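Long-range contact in TPR repeat-containing protein (Cytophaga hutchinsonii, PDB 3U4T), which is of unknown function but, as a tetratricopeptide-repeat protein, probably serves as a scaffold for protein–protein interactions: residues T140-Y152 / S164-I177. The protein carries 1 engineered substitution. Residues are numbered along the deposited sequence; the frame is centred on the assembly and turned at random.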
loop_
_atom_site.group_PDB
_atom_site.type_symbol
_atom_site.label_atom_id
_atom_site.label_comp_id
_atom_site.label_asym_id
_atom_site.label_seq_id
_atom_site.Cartn_x
_atom_site.Cartn_y
_atom_site.Cartn_z
ATOM N N THR A 140 10.267 -11.389 3.693
ATOM C CA THR A 140 9.034 -12.155 3.719
ATOM C C THR A 140 7.776 -11.320 3.595
ATOM O O THR A 140 6.701 -11.867 3.365
ATOM C CB THR A 140 8.922 -12.966 5.019
ATOM O OG1 THR A 140 8.922 -12.078 6.149
ATOM C CG2 THR A 140 10.080 -13.935 5.133
ATOM N N ASP A 141 7.895 -10.006 3.753
ATOM C CA ASP A 141 6.720 -9.144 3.661
ATOM C C ASP A 141 6.200 -9.105 2.226
ATOM O O ASP A 141 6.823 -8.516 1.342
ATOM C CB ASP A 141 7.057 -7.729 4.139
ATOM C CG ASP A 141 5.823 -6.871 4.327
ATOM O OD1 ASP A 141 4.707 -7.354 4.019
ATOM O OD2 ASP A 141 5.969 -5.714 4.781
ATOM N N PRO A 142 5.048 -9.743 1.977
ATOM C CA PRO A 142 4.422 -9.796 0.654
ATOM C C PRO A 142 4.271 -8.415 0.029
ATOM O O PRO A 142 4.601 -8.214 -1.142
ATOM C CB PRO A 142 3.065 -10.438 0.942
ATOM C CG PRO A 142 3.358 -11.315 2.106
ATOM C CD PRO A 142 4.200 -10.417 2.972
ATOM N N LYS A 143 3.754 -7.476 0.823
ATOM C CA LYS A 143 3.533 -6.104 0.381
ATOM C C LYS A 143 4.785 -5.569 -0.294
ATOM O O LYS A 143 4.704 -4.920 -1.332
ATOM C CB LYS A 143 3.156 -5.230 1.579
ATOM C CG LYS A 143 2.955 -3.754 1.269
ATOM C CD LYS A 143 2.653 -2.971 2.551
ATOM C CE LYS A 143 1.241 -3.236 3.076
ATOM N NZ LYS A 143 0.267 -2.179 2.658
ATOM N N VAL A 144 5.945 -5.842 0.292
ATOM C CA VAL A 144 7.189 -5.394 -0.307
ATOM C C VAL A 144 7.227 -5.851 -1.763
ATOM O O VAL A 144 7.539 -5.074 -2.666
ATOM C CB VAL A 144 8.410 -5.987 0.412
ATOM C CG1 VAL A 144 9.670 -5.733 -0.396
ATOM C CG2 VAL A 144 8.537 -5.372 1.788
ATOM N N PHE A 145 6.904 -7.118 -1.992
ATOM C CA PHE A 145 6.924 -7.649 -3.346
ATOM C C PHE A 145 5.738 -7.201 -4.203
ATOM O O PHE A 145 5.845 -7.134 -5.431
ATOM C CB PHE A 145 7.005 -9.171 -3.307
ATOM C CG PHE A 145 8.330 -9.693 -2.833
ATOM C CD1 PHE A 145 8.422 -10.431 -1.656
ATOM C CD2 PHE A 145 9.478 -9.475 -3.579
ATOM C CE1 PHE A 145 9.632 -10.949 -1.233
ATOM C CE2 PHE A 145 10.697 -9.989 -3.166
ATOM C CZ PHE A 145 10.773 -10.729 -1.989
ATOM N N TYR A 146 4.618 -6.889 -3.555
ATOM C CA TYR A 146 3.420 -6.439 -4.259
ATOM C C TYR A 146 3.616 -5.017 -4.811
ATOM O O TYR A 146 3.284 -4.722 -5.970
ATOM C CB TYR A 146 2.226 -6.458 -3.307
ATOM C CG TYR A 146 0.943 -5.927 -3.908
ATOM C CD1 TYR A 146 0.156 -5.006 -3.219
ATOM C CD2 TYR A 146 0.505 -6.358 -5.159
ATOM C CE1 TYR A 146 -1.037 -4.524 -3.761
ATOM C CE2 TYR A 146 -0.689 -5.883 -5.707
ATOM C CZ TYR A 146 -1.451 -4.967 -5.004
ATOM O OH TYR A 146 -2.623 -4.494 -5.548
ATOM N N GLU A 147 4.159 -4.144 -3.966
ATOM C CA GLU A 147 4.419 -2.762 -4.338
ATOM C C GLU A 147 5.600 -2.641 -5.281
ATOM O O GLU A 147 5.664 -1.719 -6.090
ATOM C CB GLU A 147 4.648 -1.913 -3.087
ATOM C CG GLU A 147 3.351 -1.349 -2.520
ATOM C CD GLU A 147 3.458 -0.977 -1.063
ATOM O OE1 GLU A 147 4.590 -0.993 -0.527
ATOM O OE2 GLU A 147 2.409 -0.665 -0.457
ATOM N N LEU A 148 6.536 -3.577 -5.182
ATOM C CA LEU A 148 7.687 -3.542 -6.054
ATOM C C LEU A 148 7.247 -3.992 -7.438
ATOM O O LEU A 148 7.641 -3.394 -8.444
ATOM C CB LEU A 148 8.798 -4.442 -5.504
ATOM C CG LEU A 148 10.081 -4.574 -6.340
ATOM C CD1 LEU A 148 10.632 -3.210 -6.744
ATOM C CD2 LEU A 148 11.100 -5.346 -5.527
ATOM N N GLY A 149 6.406 -5.025 -7.493
ATOM C CA GLY A 149 5.923 -5.519 -8.777
ATOM C C GLY A 149 5.151 -4.455 -9.546
ATOM O O GLY A 149 5.272 -4.324 -10.779
ATOM N N GLN A 150 4.353 -3.689 -8.811
ATOM C CA GLN A 150 3.580 -2.625 -9.411
ATOM C C GLN A 150 4.526 -1.571 -9.963
ATOM O O GLN A 150 4.288 -1.012 -11.036
ATOM C CB GLN A 150 2.657 -1.991 -8.379
ATOM C CG GLN A 150 1.550 -2.907 -7.898
ATOM C CD GLN A 150 0.642 -2.207 -6.924
ATOM O OE1 GLN A 150 1.017 -1.951 -5.786
ATOM N NE2 GLN A 150 -0.555 -1.868 -7.373
ATOM N N ALA A 151 5.603 -1.288 -9.237
ATOM C CA ALA A 151 6.547 -0.285 -9.723
ATOM C C ALA A 151 7.129 -0.770 -11.041
ATOM O O ALA A 151 7.198 -0.012 -12.000
ATOM C CB ALA A 151 7.653 -0.045 -8.712
ATOM N N TYR A 152 7.541 -2.037 -11.083
ATOM C CA TYR A 152 8.092 -2.627 -12.305
ATOM C C TYR A 152 7.079 -2.540 -13.451
ATOM O O TYR A 152 7.405 -2.109 -14.552
ATOM C CB TYR A 152 8.460 -4.099 -12.074
ATOM C CG TYR A 152 9.712 -4.339 -11.263
ATOM C CD1 TYR A 152 10.864 -3.580 -11.478
ATOM C CD2 TYR A 152 9.770 -5.370 -10.327
ATOM C CE1 TYR A 152 12.041 -3.841 -10.786
ATOM C CE2 TYR A 152 10.949 -5.643 -9.626
ATOM C CZ TYR A 152 12.078 -4.876 -9.860
ATOM O OH TYR A 152 13.237 -5.143 -9.168
ATOM N N SER A 164 8.083 -10.784 -9.494
ATOM C CA SER A 164 7.824 -10.171 -8.204
ATOM C C SER A 164 6.421 -10.551 -7.741
ATOM O O SER A 164 6.170 -10.676 -6.544
ATOM C CB SER A 164 7.978 -8.649 -8.318
ATOM O OG SER A 164 7.657 -8.006 -7.098
ATOM N N PHE A 165 5.498 -10.732 -8.679
ATOM C CA PHE A 165 4.146 -11.123 -8.297
ATOM C C PHE A 165 4.142 -12.615 -7.964
ATOM O O PHE A 165 3.356 -13.074 -7.134
ATOM C CB PHE A 165 3.142 -10.811 -9.415
ATOM C CG PHE A 165 2.933 -9.342 -9.646
ATOM C CD1 PHE A 165 2.714 -8.476 -8.566
ATOM C CD2 PHE A 165 2.976 -8.812 -10.936
ATOM C CE1 PHE A 165 2.538 -7.103 -8.780
ATOM C CE2 PHE A 165 2.801 -7.449 -11.154
ATOM C CZ PHE A 165 2.587 -6.596 -10.078
ATOM N N VAL A 166 5.023 -13.371 -8.619
ATOM C CA VAL A 166 5.145 -14.798 -8.342
ATOM C C VAL A 166 5.572 -14.941 -6.885
ATOM O O VAL A 166 5.220 -15.907 -6.221
ATOM C CB VAL A 166 6.222 -15.470 -9.217
ATOM C CG1 VAL A 166 6.589 -16.819 -8.630
ATOM C CG2 VAL A 166 5.710 -15.644 -10.632
ATOM N N LYS A 167 6.343 -13.971 -6.401
ATOM C CA LYS A 167 6.811 -13.977 -5.018
ATOM C C LYS A 167 5.682 -13.711 -4.045
ATOM O O LYS A 167 5.665 -14.274 -2.945
ATOM C CB LYS A 167 7.899 -12.922 -4.803
ATOM C CG LYS A 167 9.300 -13.370 -5.149
ATOM C CD LYS A 167 9.803 -14.391 -4.139
ATOM C CE LYS A 167 11.264 -14.719 -4.392
ATOM N NZ LYS A 167 11.817 -15.618 -3.351
ATOM N N VAL A 168 4.750 -12.837 -4.425
ATOM C CA VAL A 168 3.622 -12.545 -3.544
ATOM C C VAL A 168 2.836 -13.846 -3.367
ATOM O O VAL A 168 2.409 -14.196 -2.271
ATOM C CB VAL A 168 2.705 -11.459 -4.139
ATOM C CG1 VAL A 168 1.476 -11.255 -3.253
ATOM C CG2 VAL A 168 3.472 -10.152 -4.254
ATOM N N LEU A 169 2.665 -14.568 -4.466
ATOM C CA LEU A 169 1.956 -15.839 -4.438
ATOM C C LEU A 169 2.683 -16.871 -3.590
ATOM O O LEU A 169 2.062 -17.561 -2.793
ATOM C CB LEU A 169 1.770 -16.374 -5.862
ATOM C CG LEU A 169 0.650 -15.656 -6.614
ATOM C CD1 LEU A 169 0.691 -16.042 -8.080
ATOM C CD2 LEU A 169 -0.694 -15.999 -5.971
ATOM N N GLU A 170 3.997 -16.973 -3.764
ATOM C CA GLU A 170 4.779 -17.934 -2.999
ATOM C C GLU A 170 4.575 -17.759 -1.504
ATOM O O GLU A 170 4.416 -18.730 -0.775
ATOM C CB GLU A 170 6.265 -17.783 -3.297
ATOM C CG GLU A 170 6.683 -18.087 -4.716
ATOM C CD GLU A 170 8.194 -18.074 -4.873
ATOM O OE1 GLU A 170 8.880 -17.534 -3.975
ATOM O OE2 GLU A 170 8.692 -18.595 -5.893
ATOM N N LEU A 171 4.585 -16.512 -1.053
ATOM C CA LEU A 171 4.429 -16.193 0.360
ATOM C C LEU A 171 2.996 -16.342 0.861
ATOM O O LEU A 171 2.768 -16.717 2.009
ATOM C CB LEU A 171 4.917 -14.764 0.608
ATOM C CG LEU A 171 6.286 -14.402 0.022
ATOM C CD1 LEU A 171 6.570 -12.939 0.308
ATOM C CD2 LEU A 171 7.378 -15.281 0.631
ATOM N N LYS A 172 2.028 -16.006 0.018
ATOM C CA LYS A 172 0.618 -16.149 0.386
ATOM C C LYS A 172 -0.076 -16.841 -0.790
ATOM O O LYS A 172 -0.642 -16.174 -1.655
ATOM C CB LYS A 172 -0.040 -14.790 0.662
ATOM C CG LYS A 172 0.532 -14.039 1.855
ATOM C CD LYS A 172 0.405 -14.813 3.157
ATOM C CE LYS A 172 0.902 -13.987 4.342
ATOM N NZ LYS A 172 0.158 -12.702 4.487
ATOM N N PRO A 173 -0.039 -18.184 -0.829
ATOM C CA PRO A 173 -0.631 -19.015 -1.874
ATOM C C PRO A 173 -2.103 -18.763 -2.150
ATOM O O PRO A 173 -2.907 -18.747 -1.234
ATOM C CB PRO A 173 -0.373 -20.443 -1.360
ATOM C CG PRO A 173 0.828 -20.299 -0.534
ATOM C CD PRO A 173 0.586 -19.018 0.213
ATOM N N ASN A 174 -2.461 -18.666 -3.427
ATOM C CA ASN A 174 -3.853 -18.473 -3.844
ATOM C C ASN A 174 -4.443 -17.112 -3.544
ATOM O O ASN A 174 -5.648 -16.915 -3.698
ATOM C CB ASN A 174 -4.768 -19.551 -3.230
ATOM C CG ASN A 174 -4.928 -20.732 -4.129
ATOM O OD1 ASN A 174 -3.959 -21.211 -4.718
ATOM N ND2 ASN A 174 -6.154 -21.232 -4.232
ATOM N N ILE A 175 -3.612 -16.164 -3.112
ATOM C CA ILE A 175 -4.107 -14.819 -2.810
ATOM C C ILE A 175 -4.511 -14.213 -4.162
ATOM O O ILE A 175 -3.706 -14.124 -5.100
ATOM C CB ILE A 175 -3.027 -13.962 -2.088
ATOM C CG1 ILE A 175 -3.716 -12.878 -1.262
ATOM C CG2 ILE A 175 -2.062 -13.345 -3.090
ATOM C CD1 ILE A 175 -2.806 -12.146 -0.295
ATOM N N TYR A 176 -5.775 -13.821 -4.264
ATOM C CA TYR A 176 -6.325 -13.297 -5.505
ATOM C C TYR A 176 -5.552 -12.149 -6.122
ATOM O O TYR A 176 -5.362 -12.094 -7.343
ATOM C CB TYR A 176 -7.780 -12.882 -5.282
ATOM C CG TYR A 176 -7.966 -11.509 -4.688
ATOM C CD1 TYR A 176 -7.755 -11.267 -3.334
ATOM C CD2 TYR A 176 -8.392 -10.450 -5.489
ATOM C CE1 TYR A 176 -7.979 -9.995 -2.790
ATOM C CE2 TYR A 176 -8.615 -9.190 -4.964
ATOM C CZ TYR A 176 -8.414 -8.964 -3.618
ATOM O OH TYR A 176 -8.688 -7.708 -3.121
ATOM N N ILE A 177 -5.114 -11.237 -5.268
ATOM C CA ILE A 177 -4.373 -10.078 -5.709
ATOM C C ILE A 177 -3.122 -10.461 -6.497
ATOM O O ILE A 177 -2.677 -9.709 -7.359
ATOM C CB ILE A 177 -3.998 -9.209 -4.509
ATOM C CG1 ILE A 177 -4.454 -7.770 -4.771
ATOM C CG2 ILE A 177 -2.509 -9.326 -4.237
ATOM C CD1 ILE A 177 -4.568 -6.898 -3.521
#
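Phe145 and Ser164 interlock as reciprocal knobs between the helical segments 142-152 and 164-171, whose axes run antiparallel at 160° and approach to 8.1 Å. The Phe145 side chain enters the space bounded by Ser164, Lys167, Val168 and Leu171, and Ser164 in turn sits among Phe145, Leu148, Gly149 and Tyr152. CB of Lys167 lies over one face of the Phe145 ring, 4.0 Å from the centroid, a CH-pi contact, while Leu171 CD1 comes to 3.7 Å from Phe145 CD1, the side chains crossing at about a right angle. Replacing Phe145 with alanine would remove the ring and is likely to leave a gap between Lys167 CB and the Leu171 methyl. The same methyl reaches the Pro142 ring, and Val168 CG2 lies 3.5 Å from Tyr146 N. Gly149 allows the close approach: Phe165 CZ comes within 3.4 Å of Gly149 C, and a CB on Gly149 would clash with the ring.

A single hydrogen bond, 2.6 Å long, runs from Ser164 OG to Phe145 O. A chi1 of 177° swings OG away from the Ser164 backbone N to a lone pair of that oxygen, in the carbonyl plane, at a C=O...OG angle of 133°. Gly149 N is its second donor, through the helical bond.

Beyond the turn, Ile177 of the next helix sets CG2 over one face of the Tyr146 ring and CD1 3.7 Å from Tyr146 OH. Helices 142-154 and 158-171 form the antiparallel hairpin of a tetratricopeptide repeat; helix 124-131 packs on Leu148 and Tyr152, whereas Trp181 of helix 176-189 meets the rings of Tyr146 and Phe165.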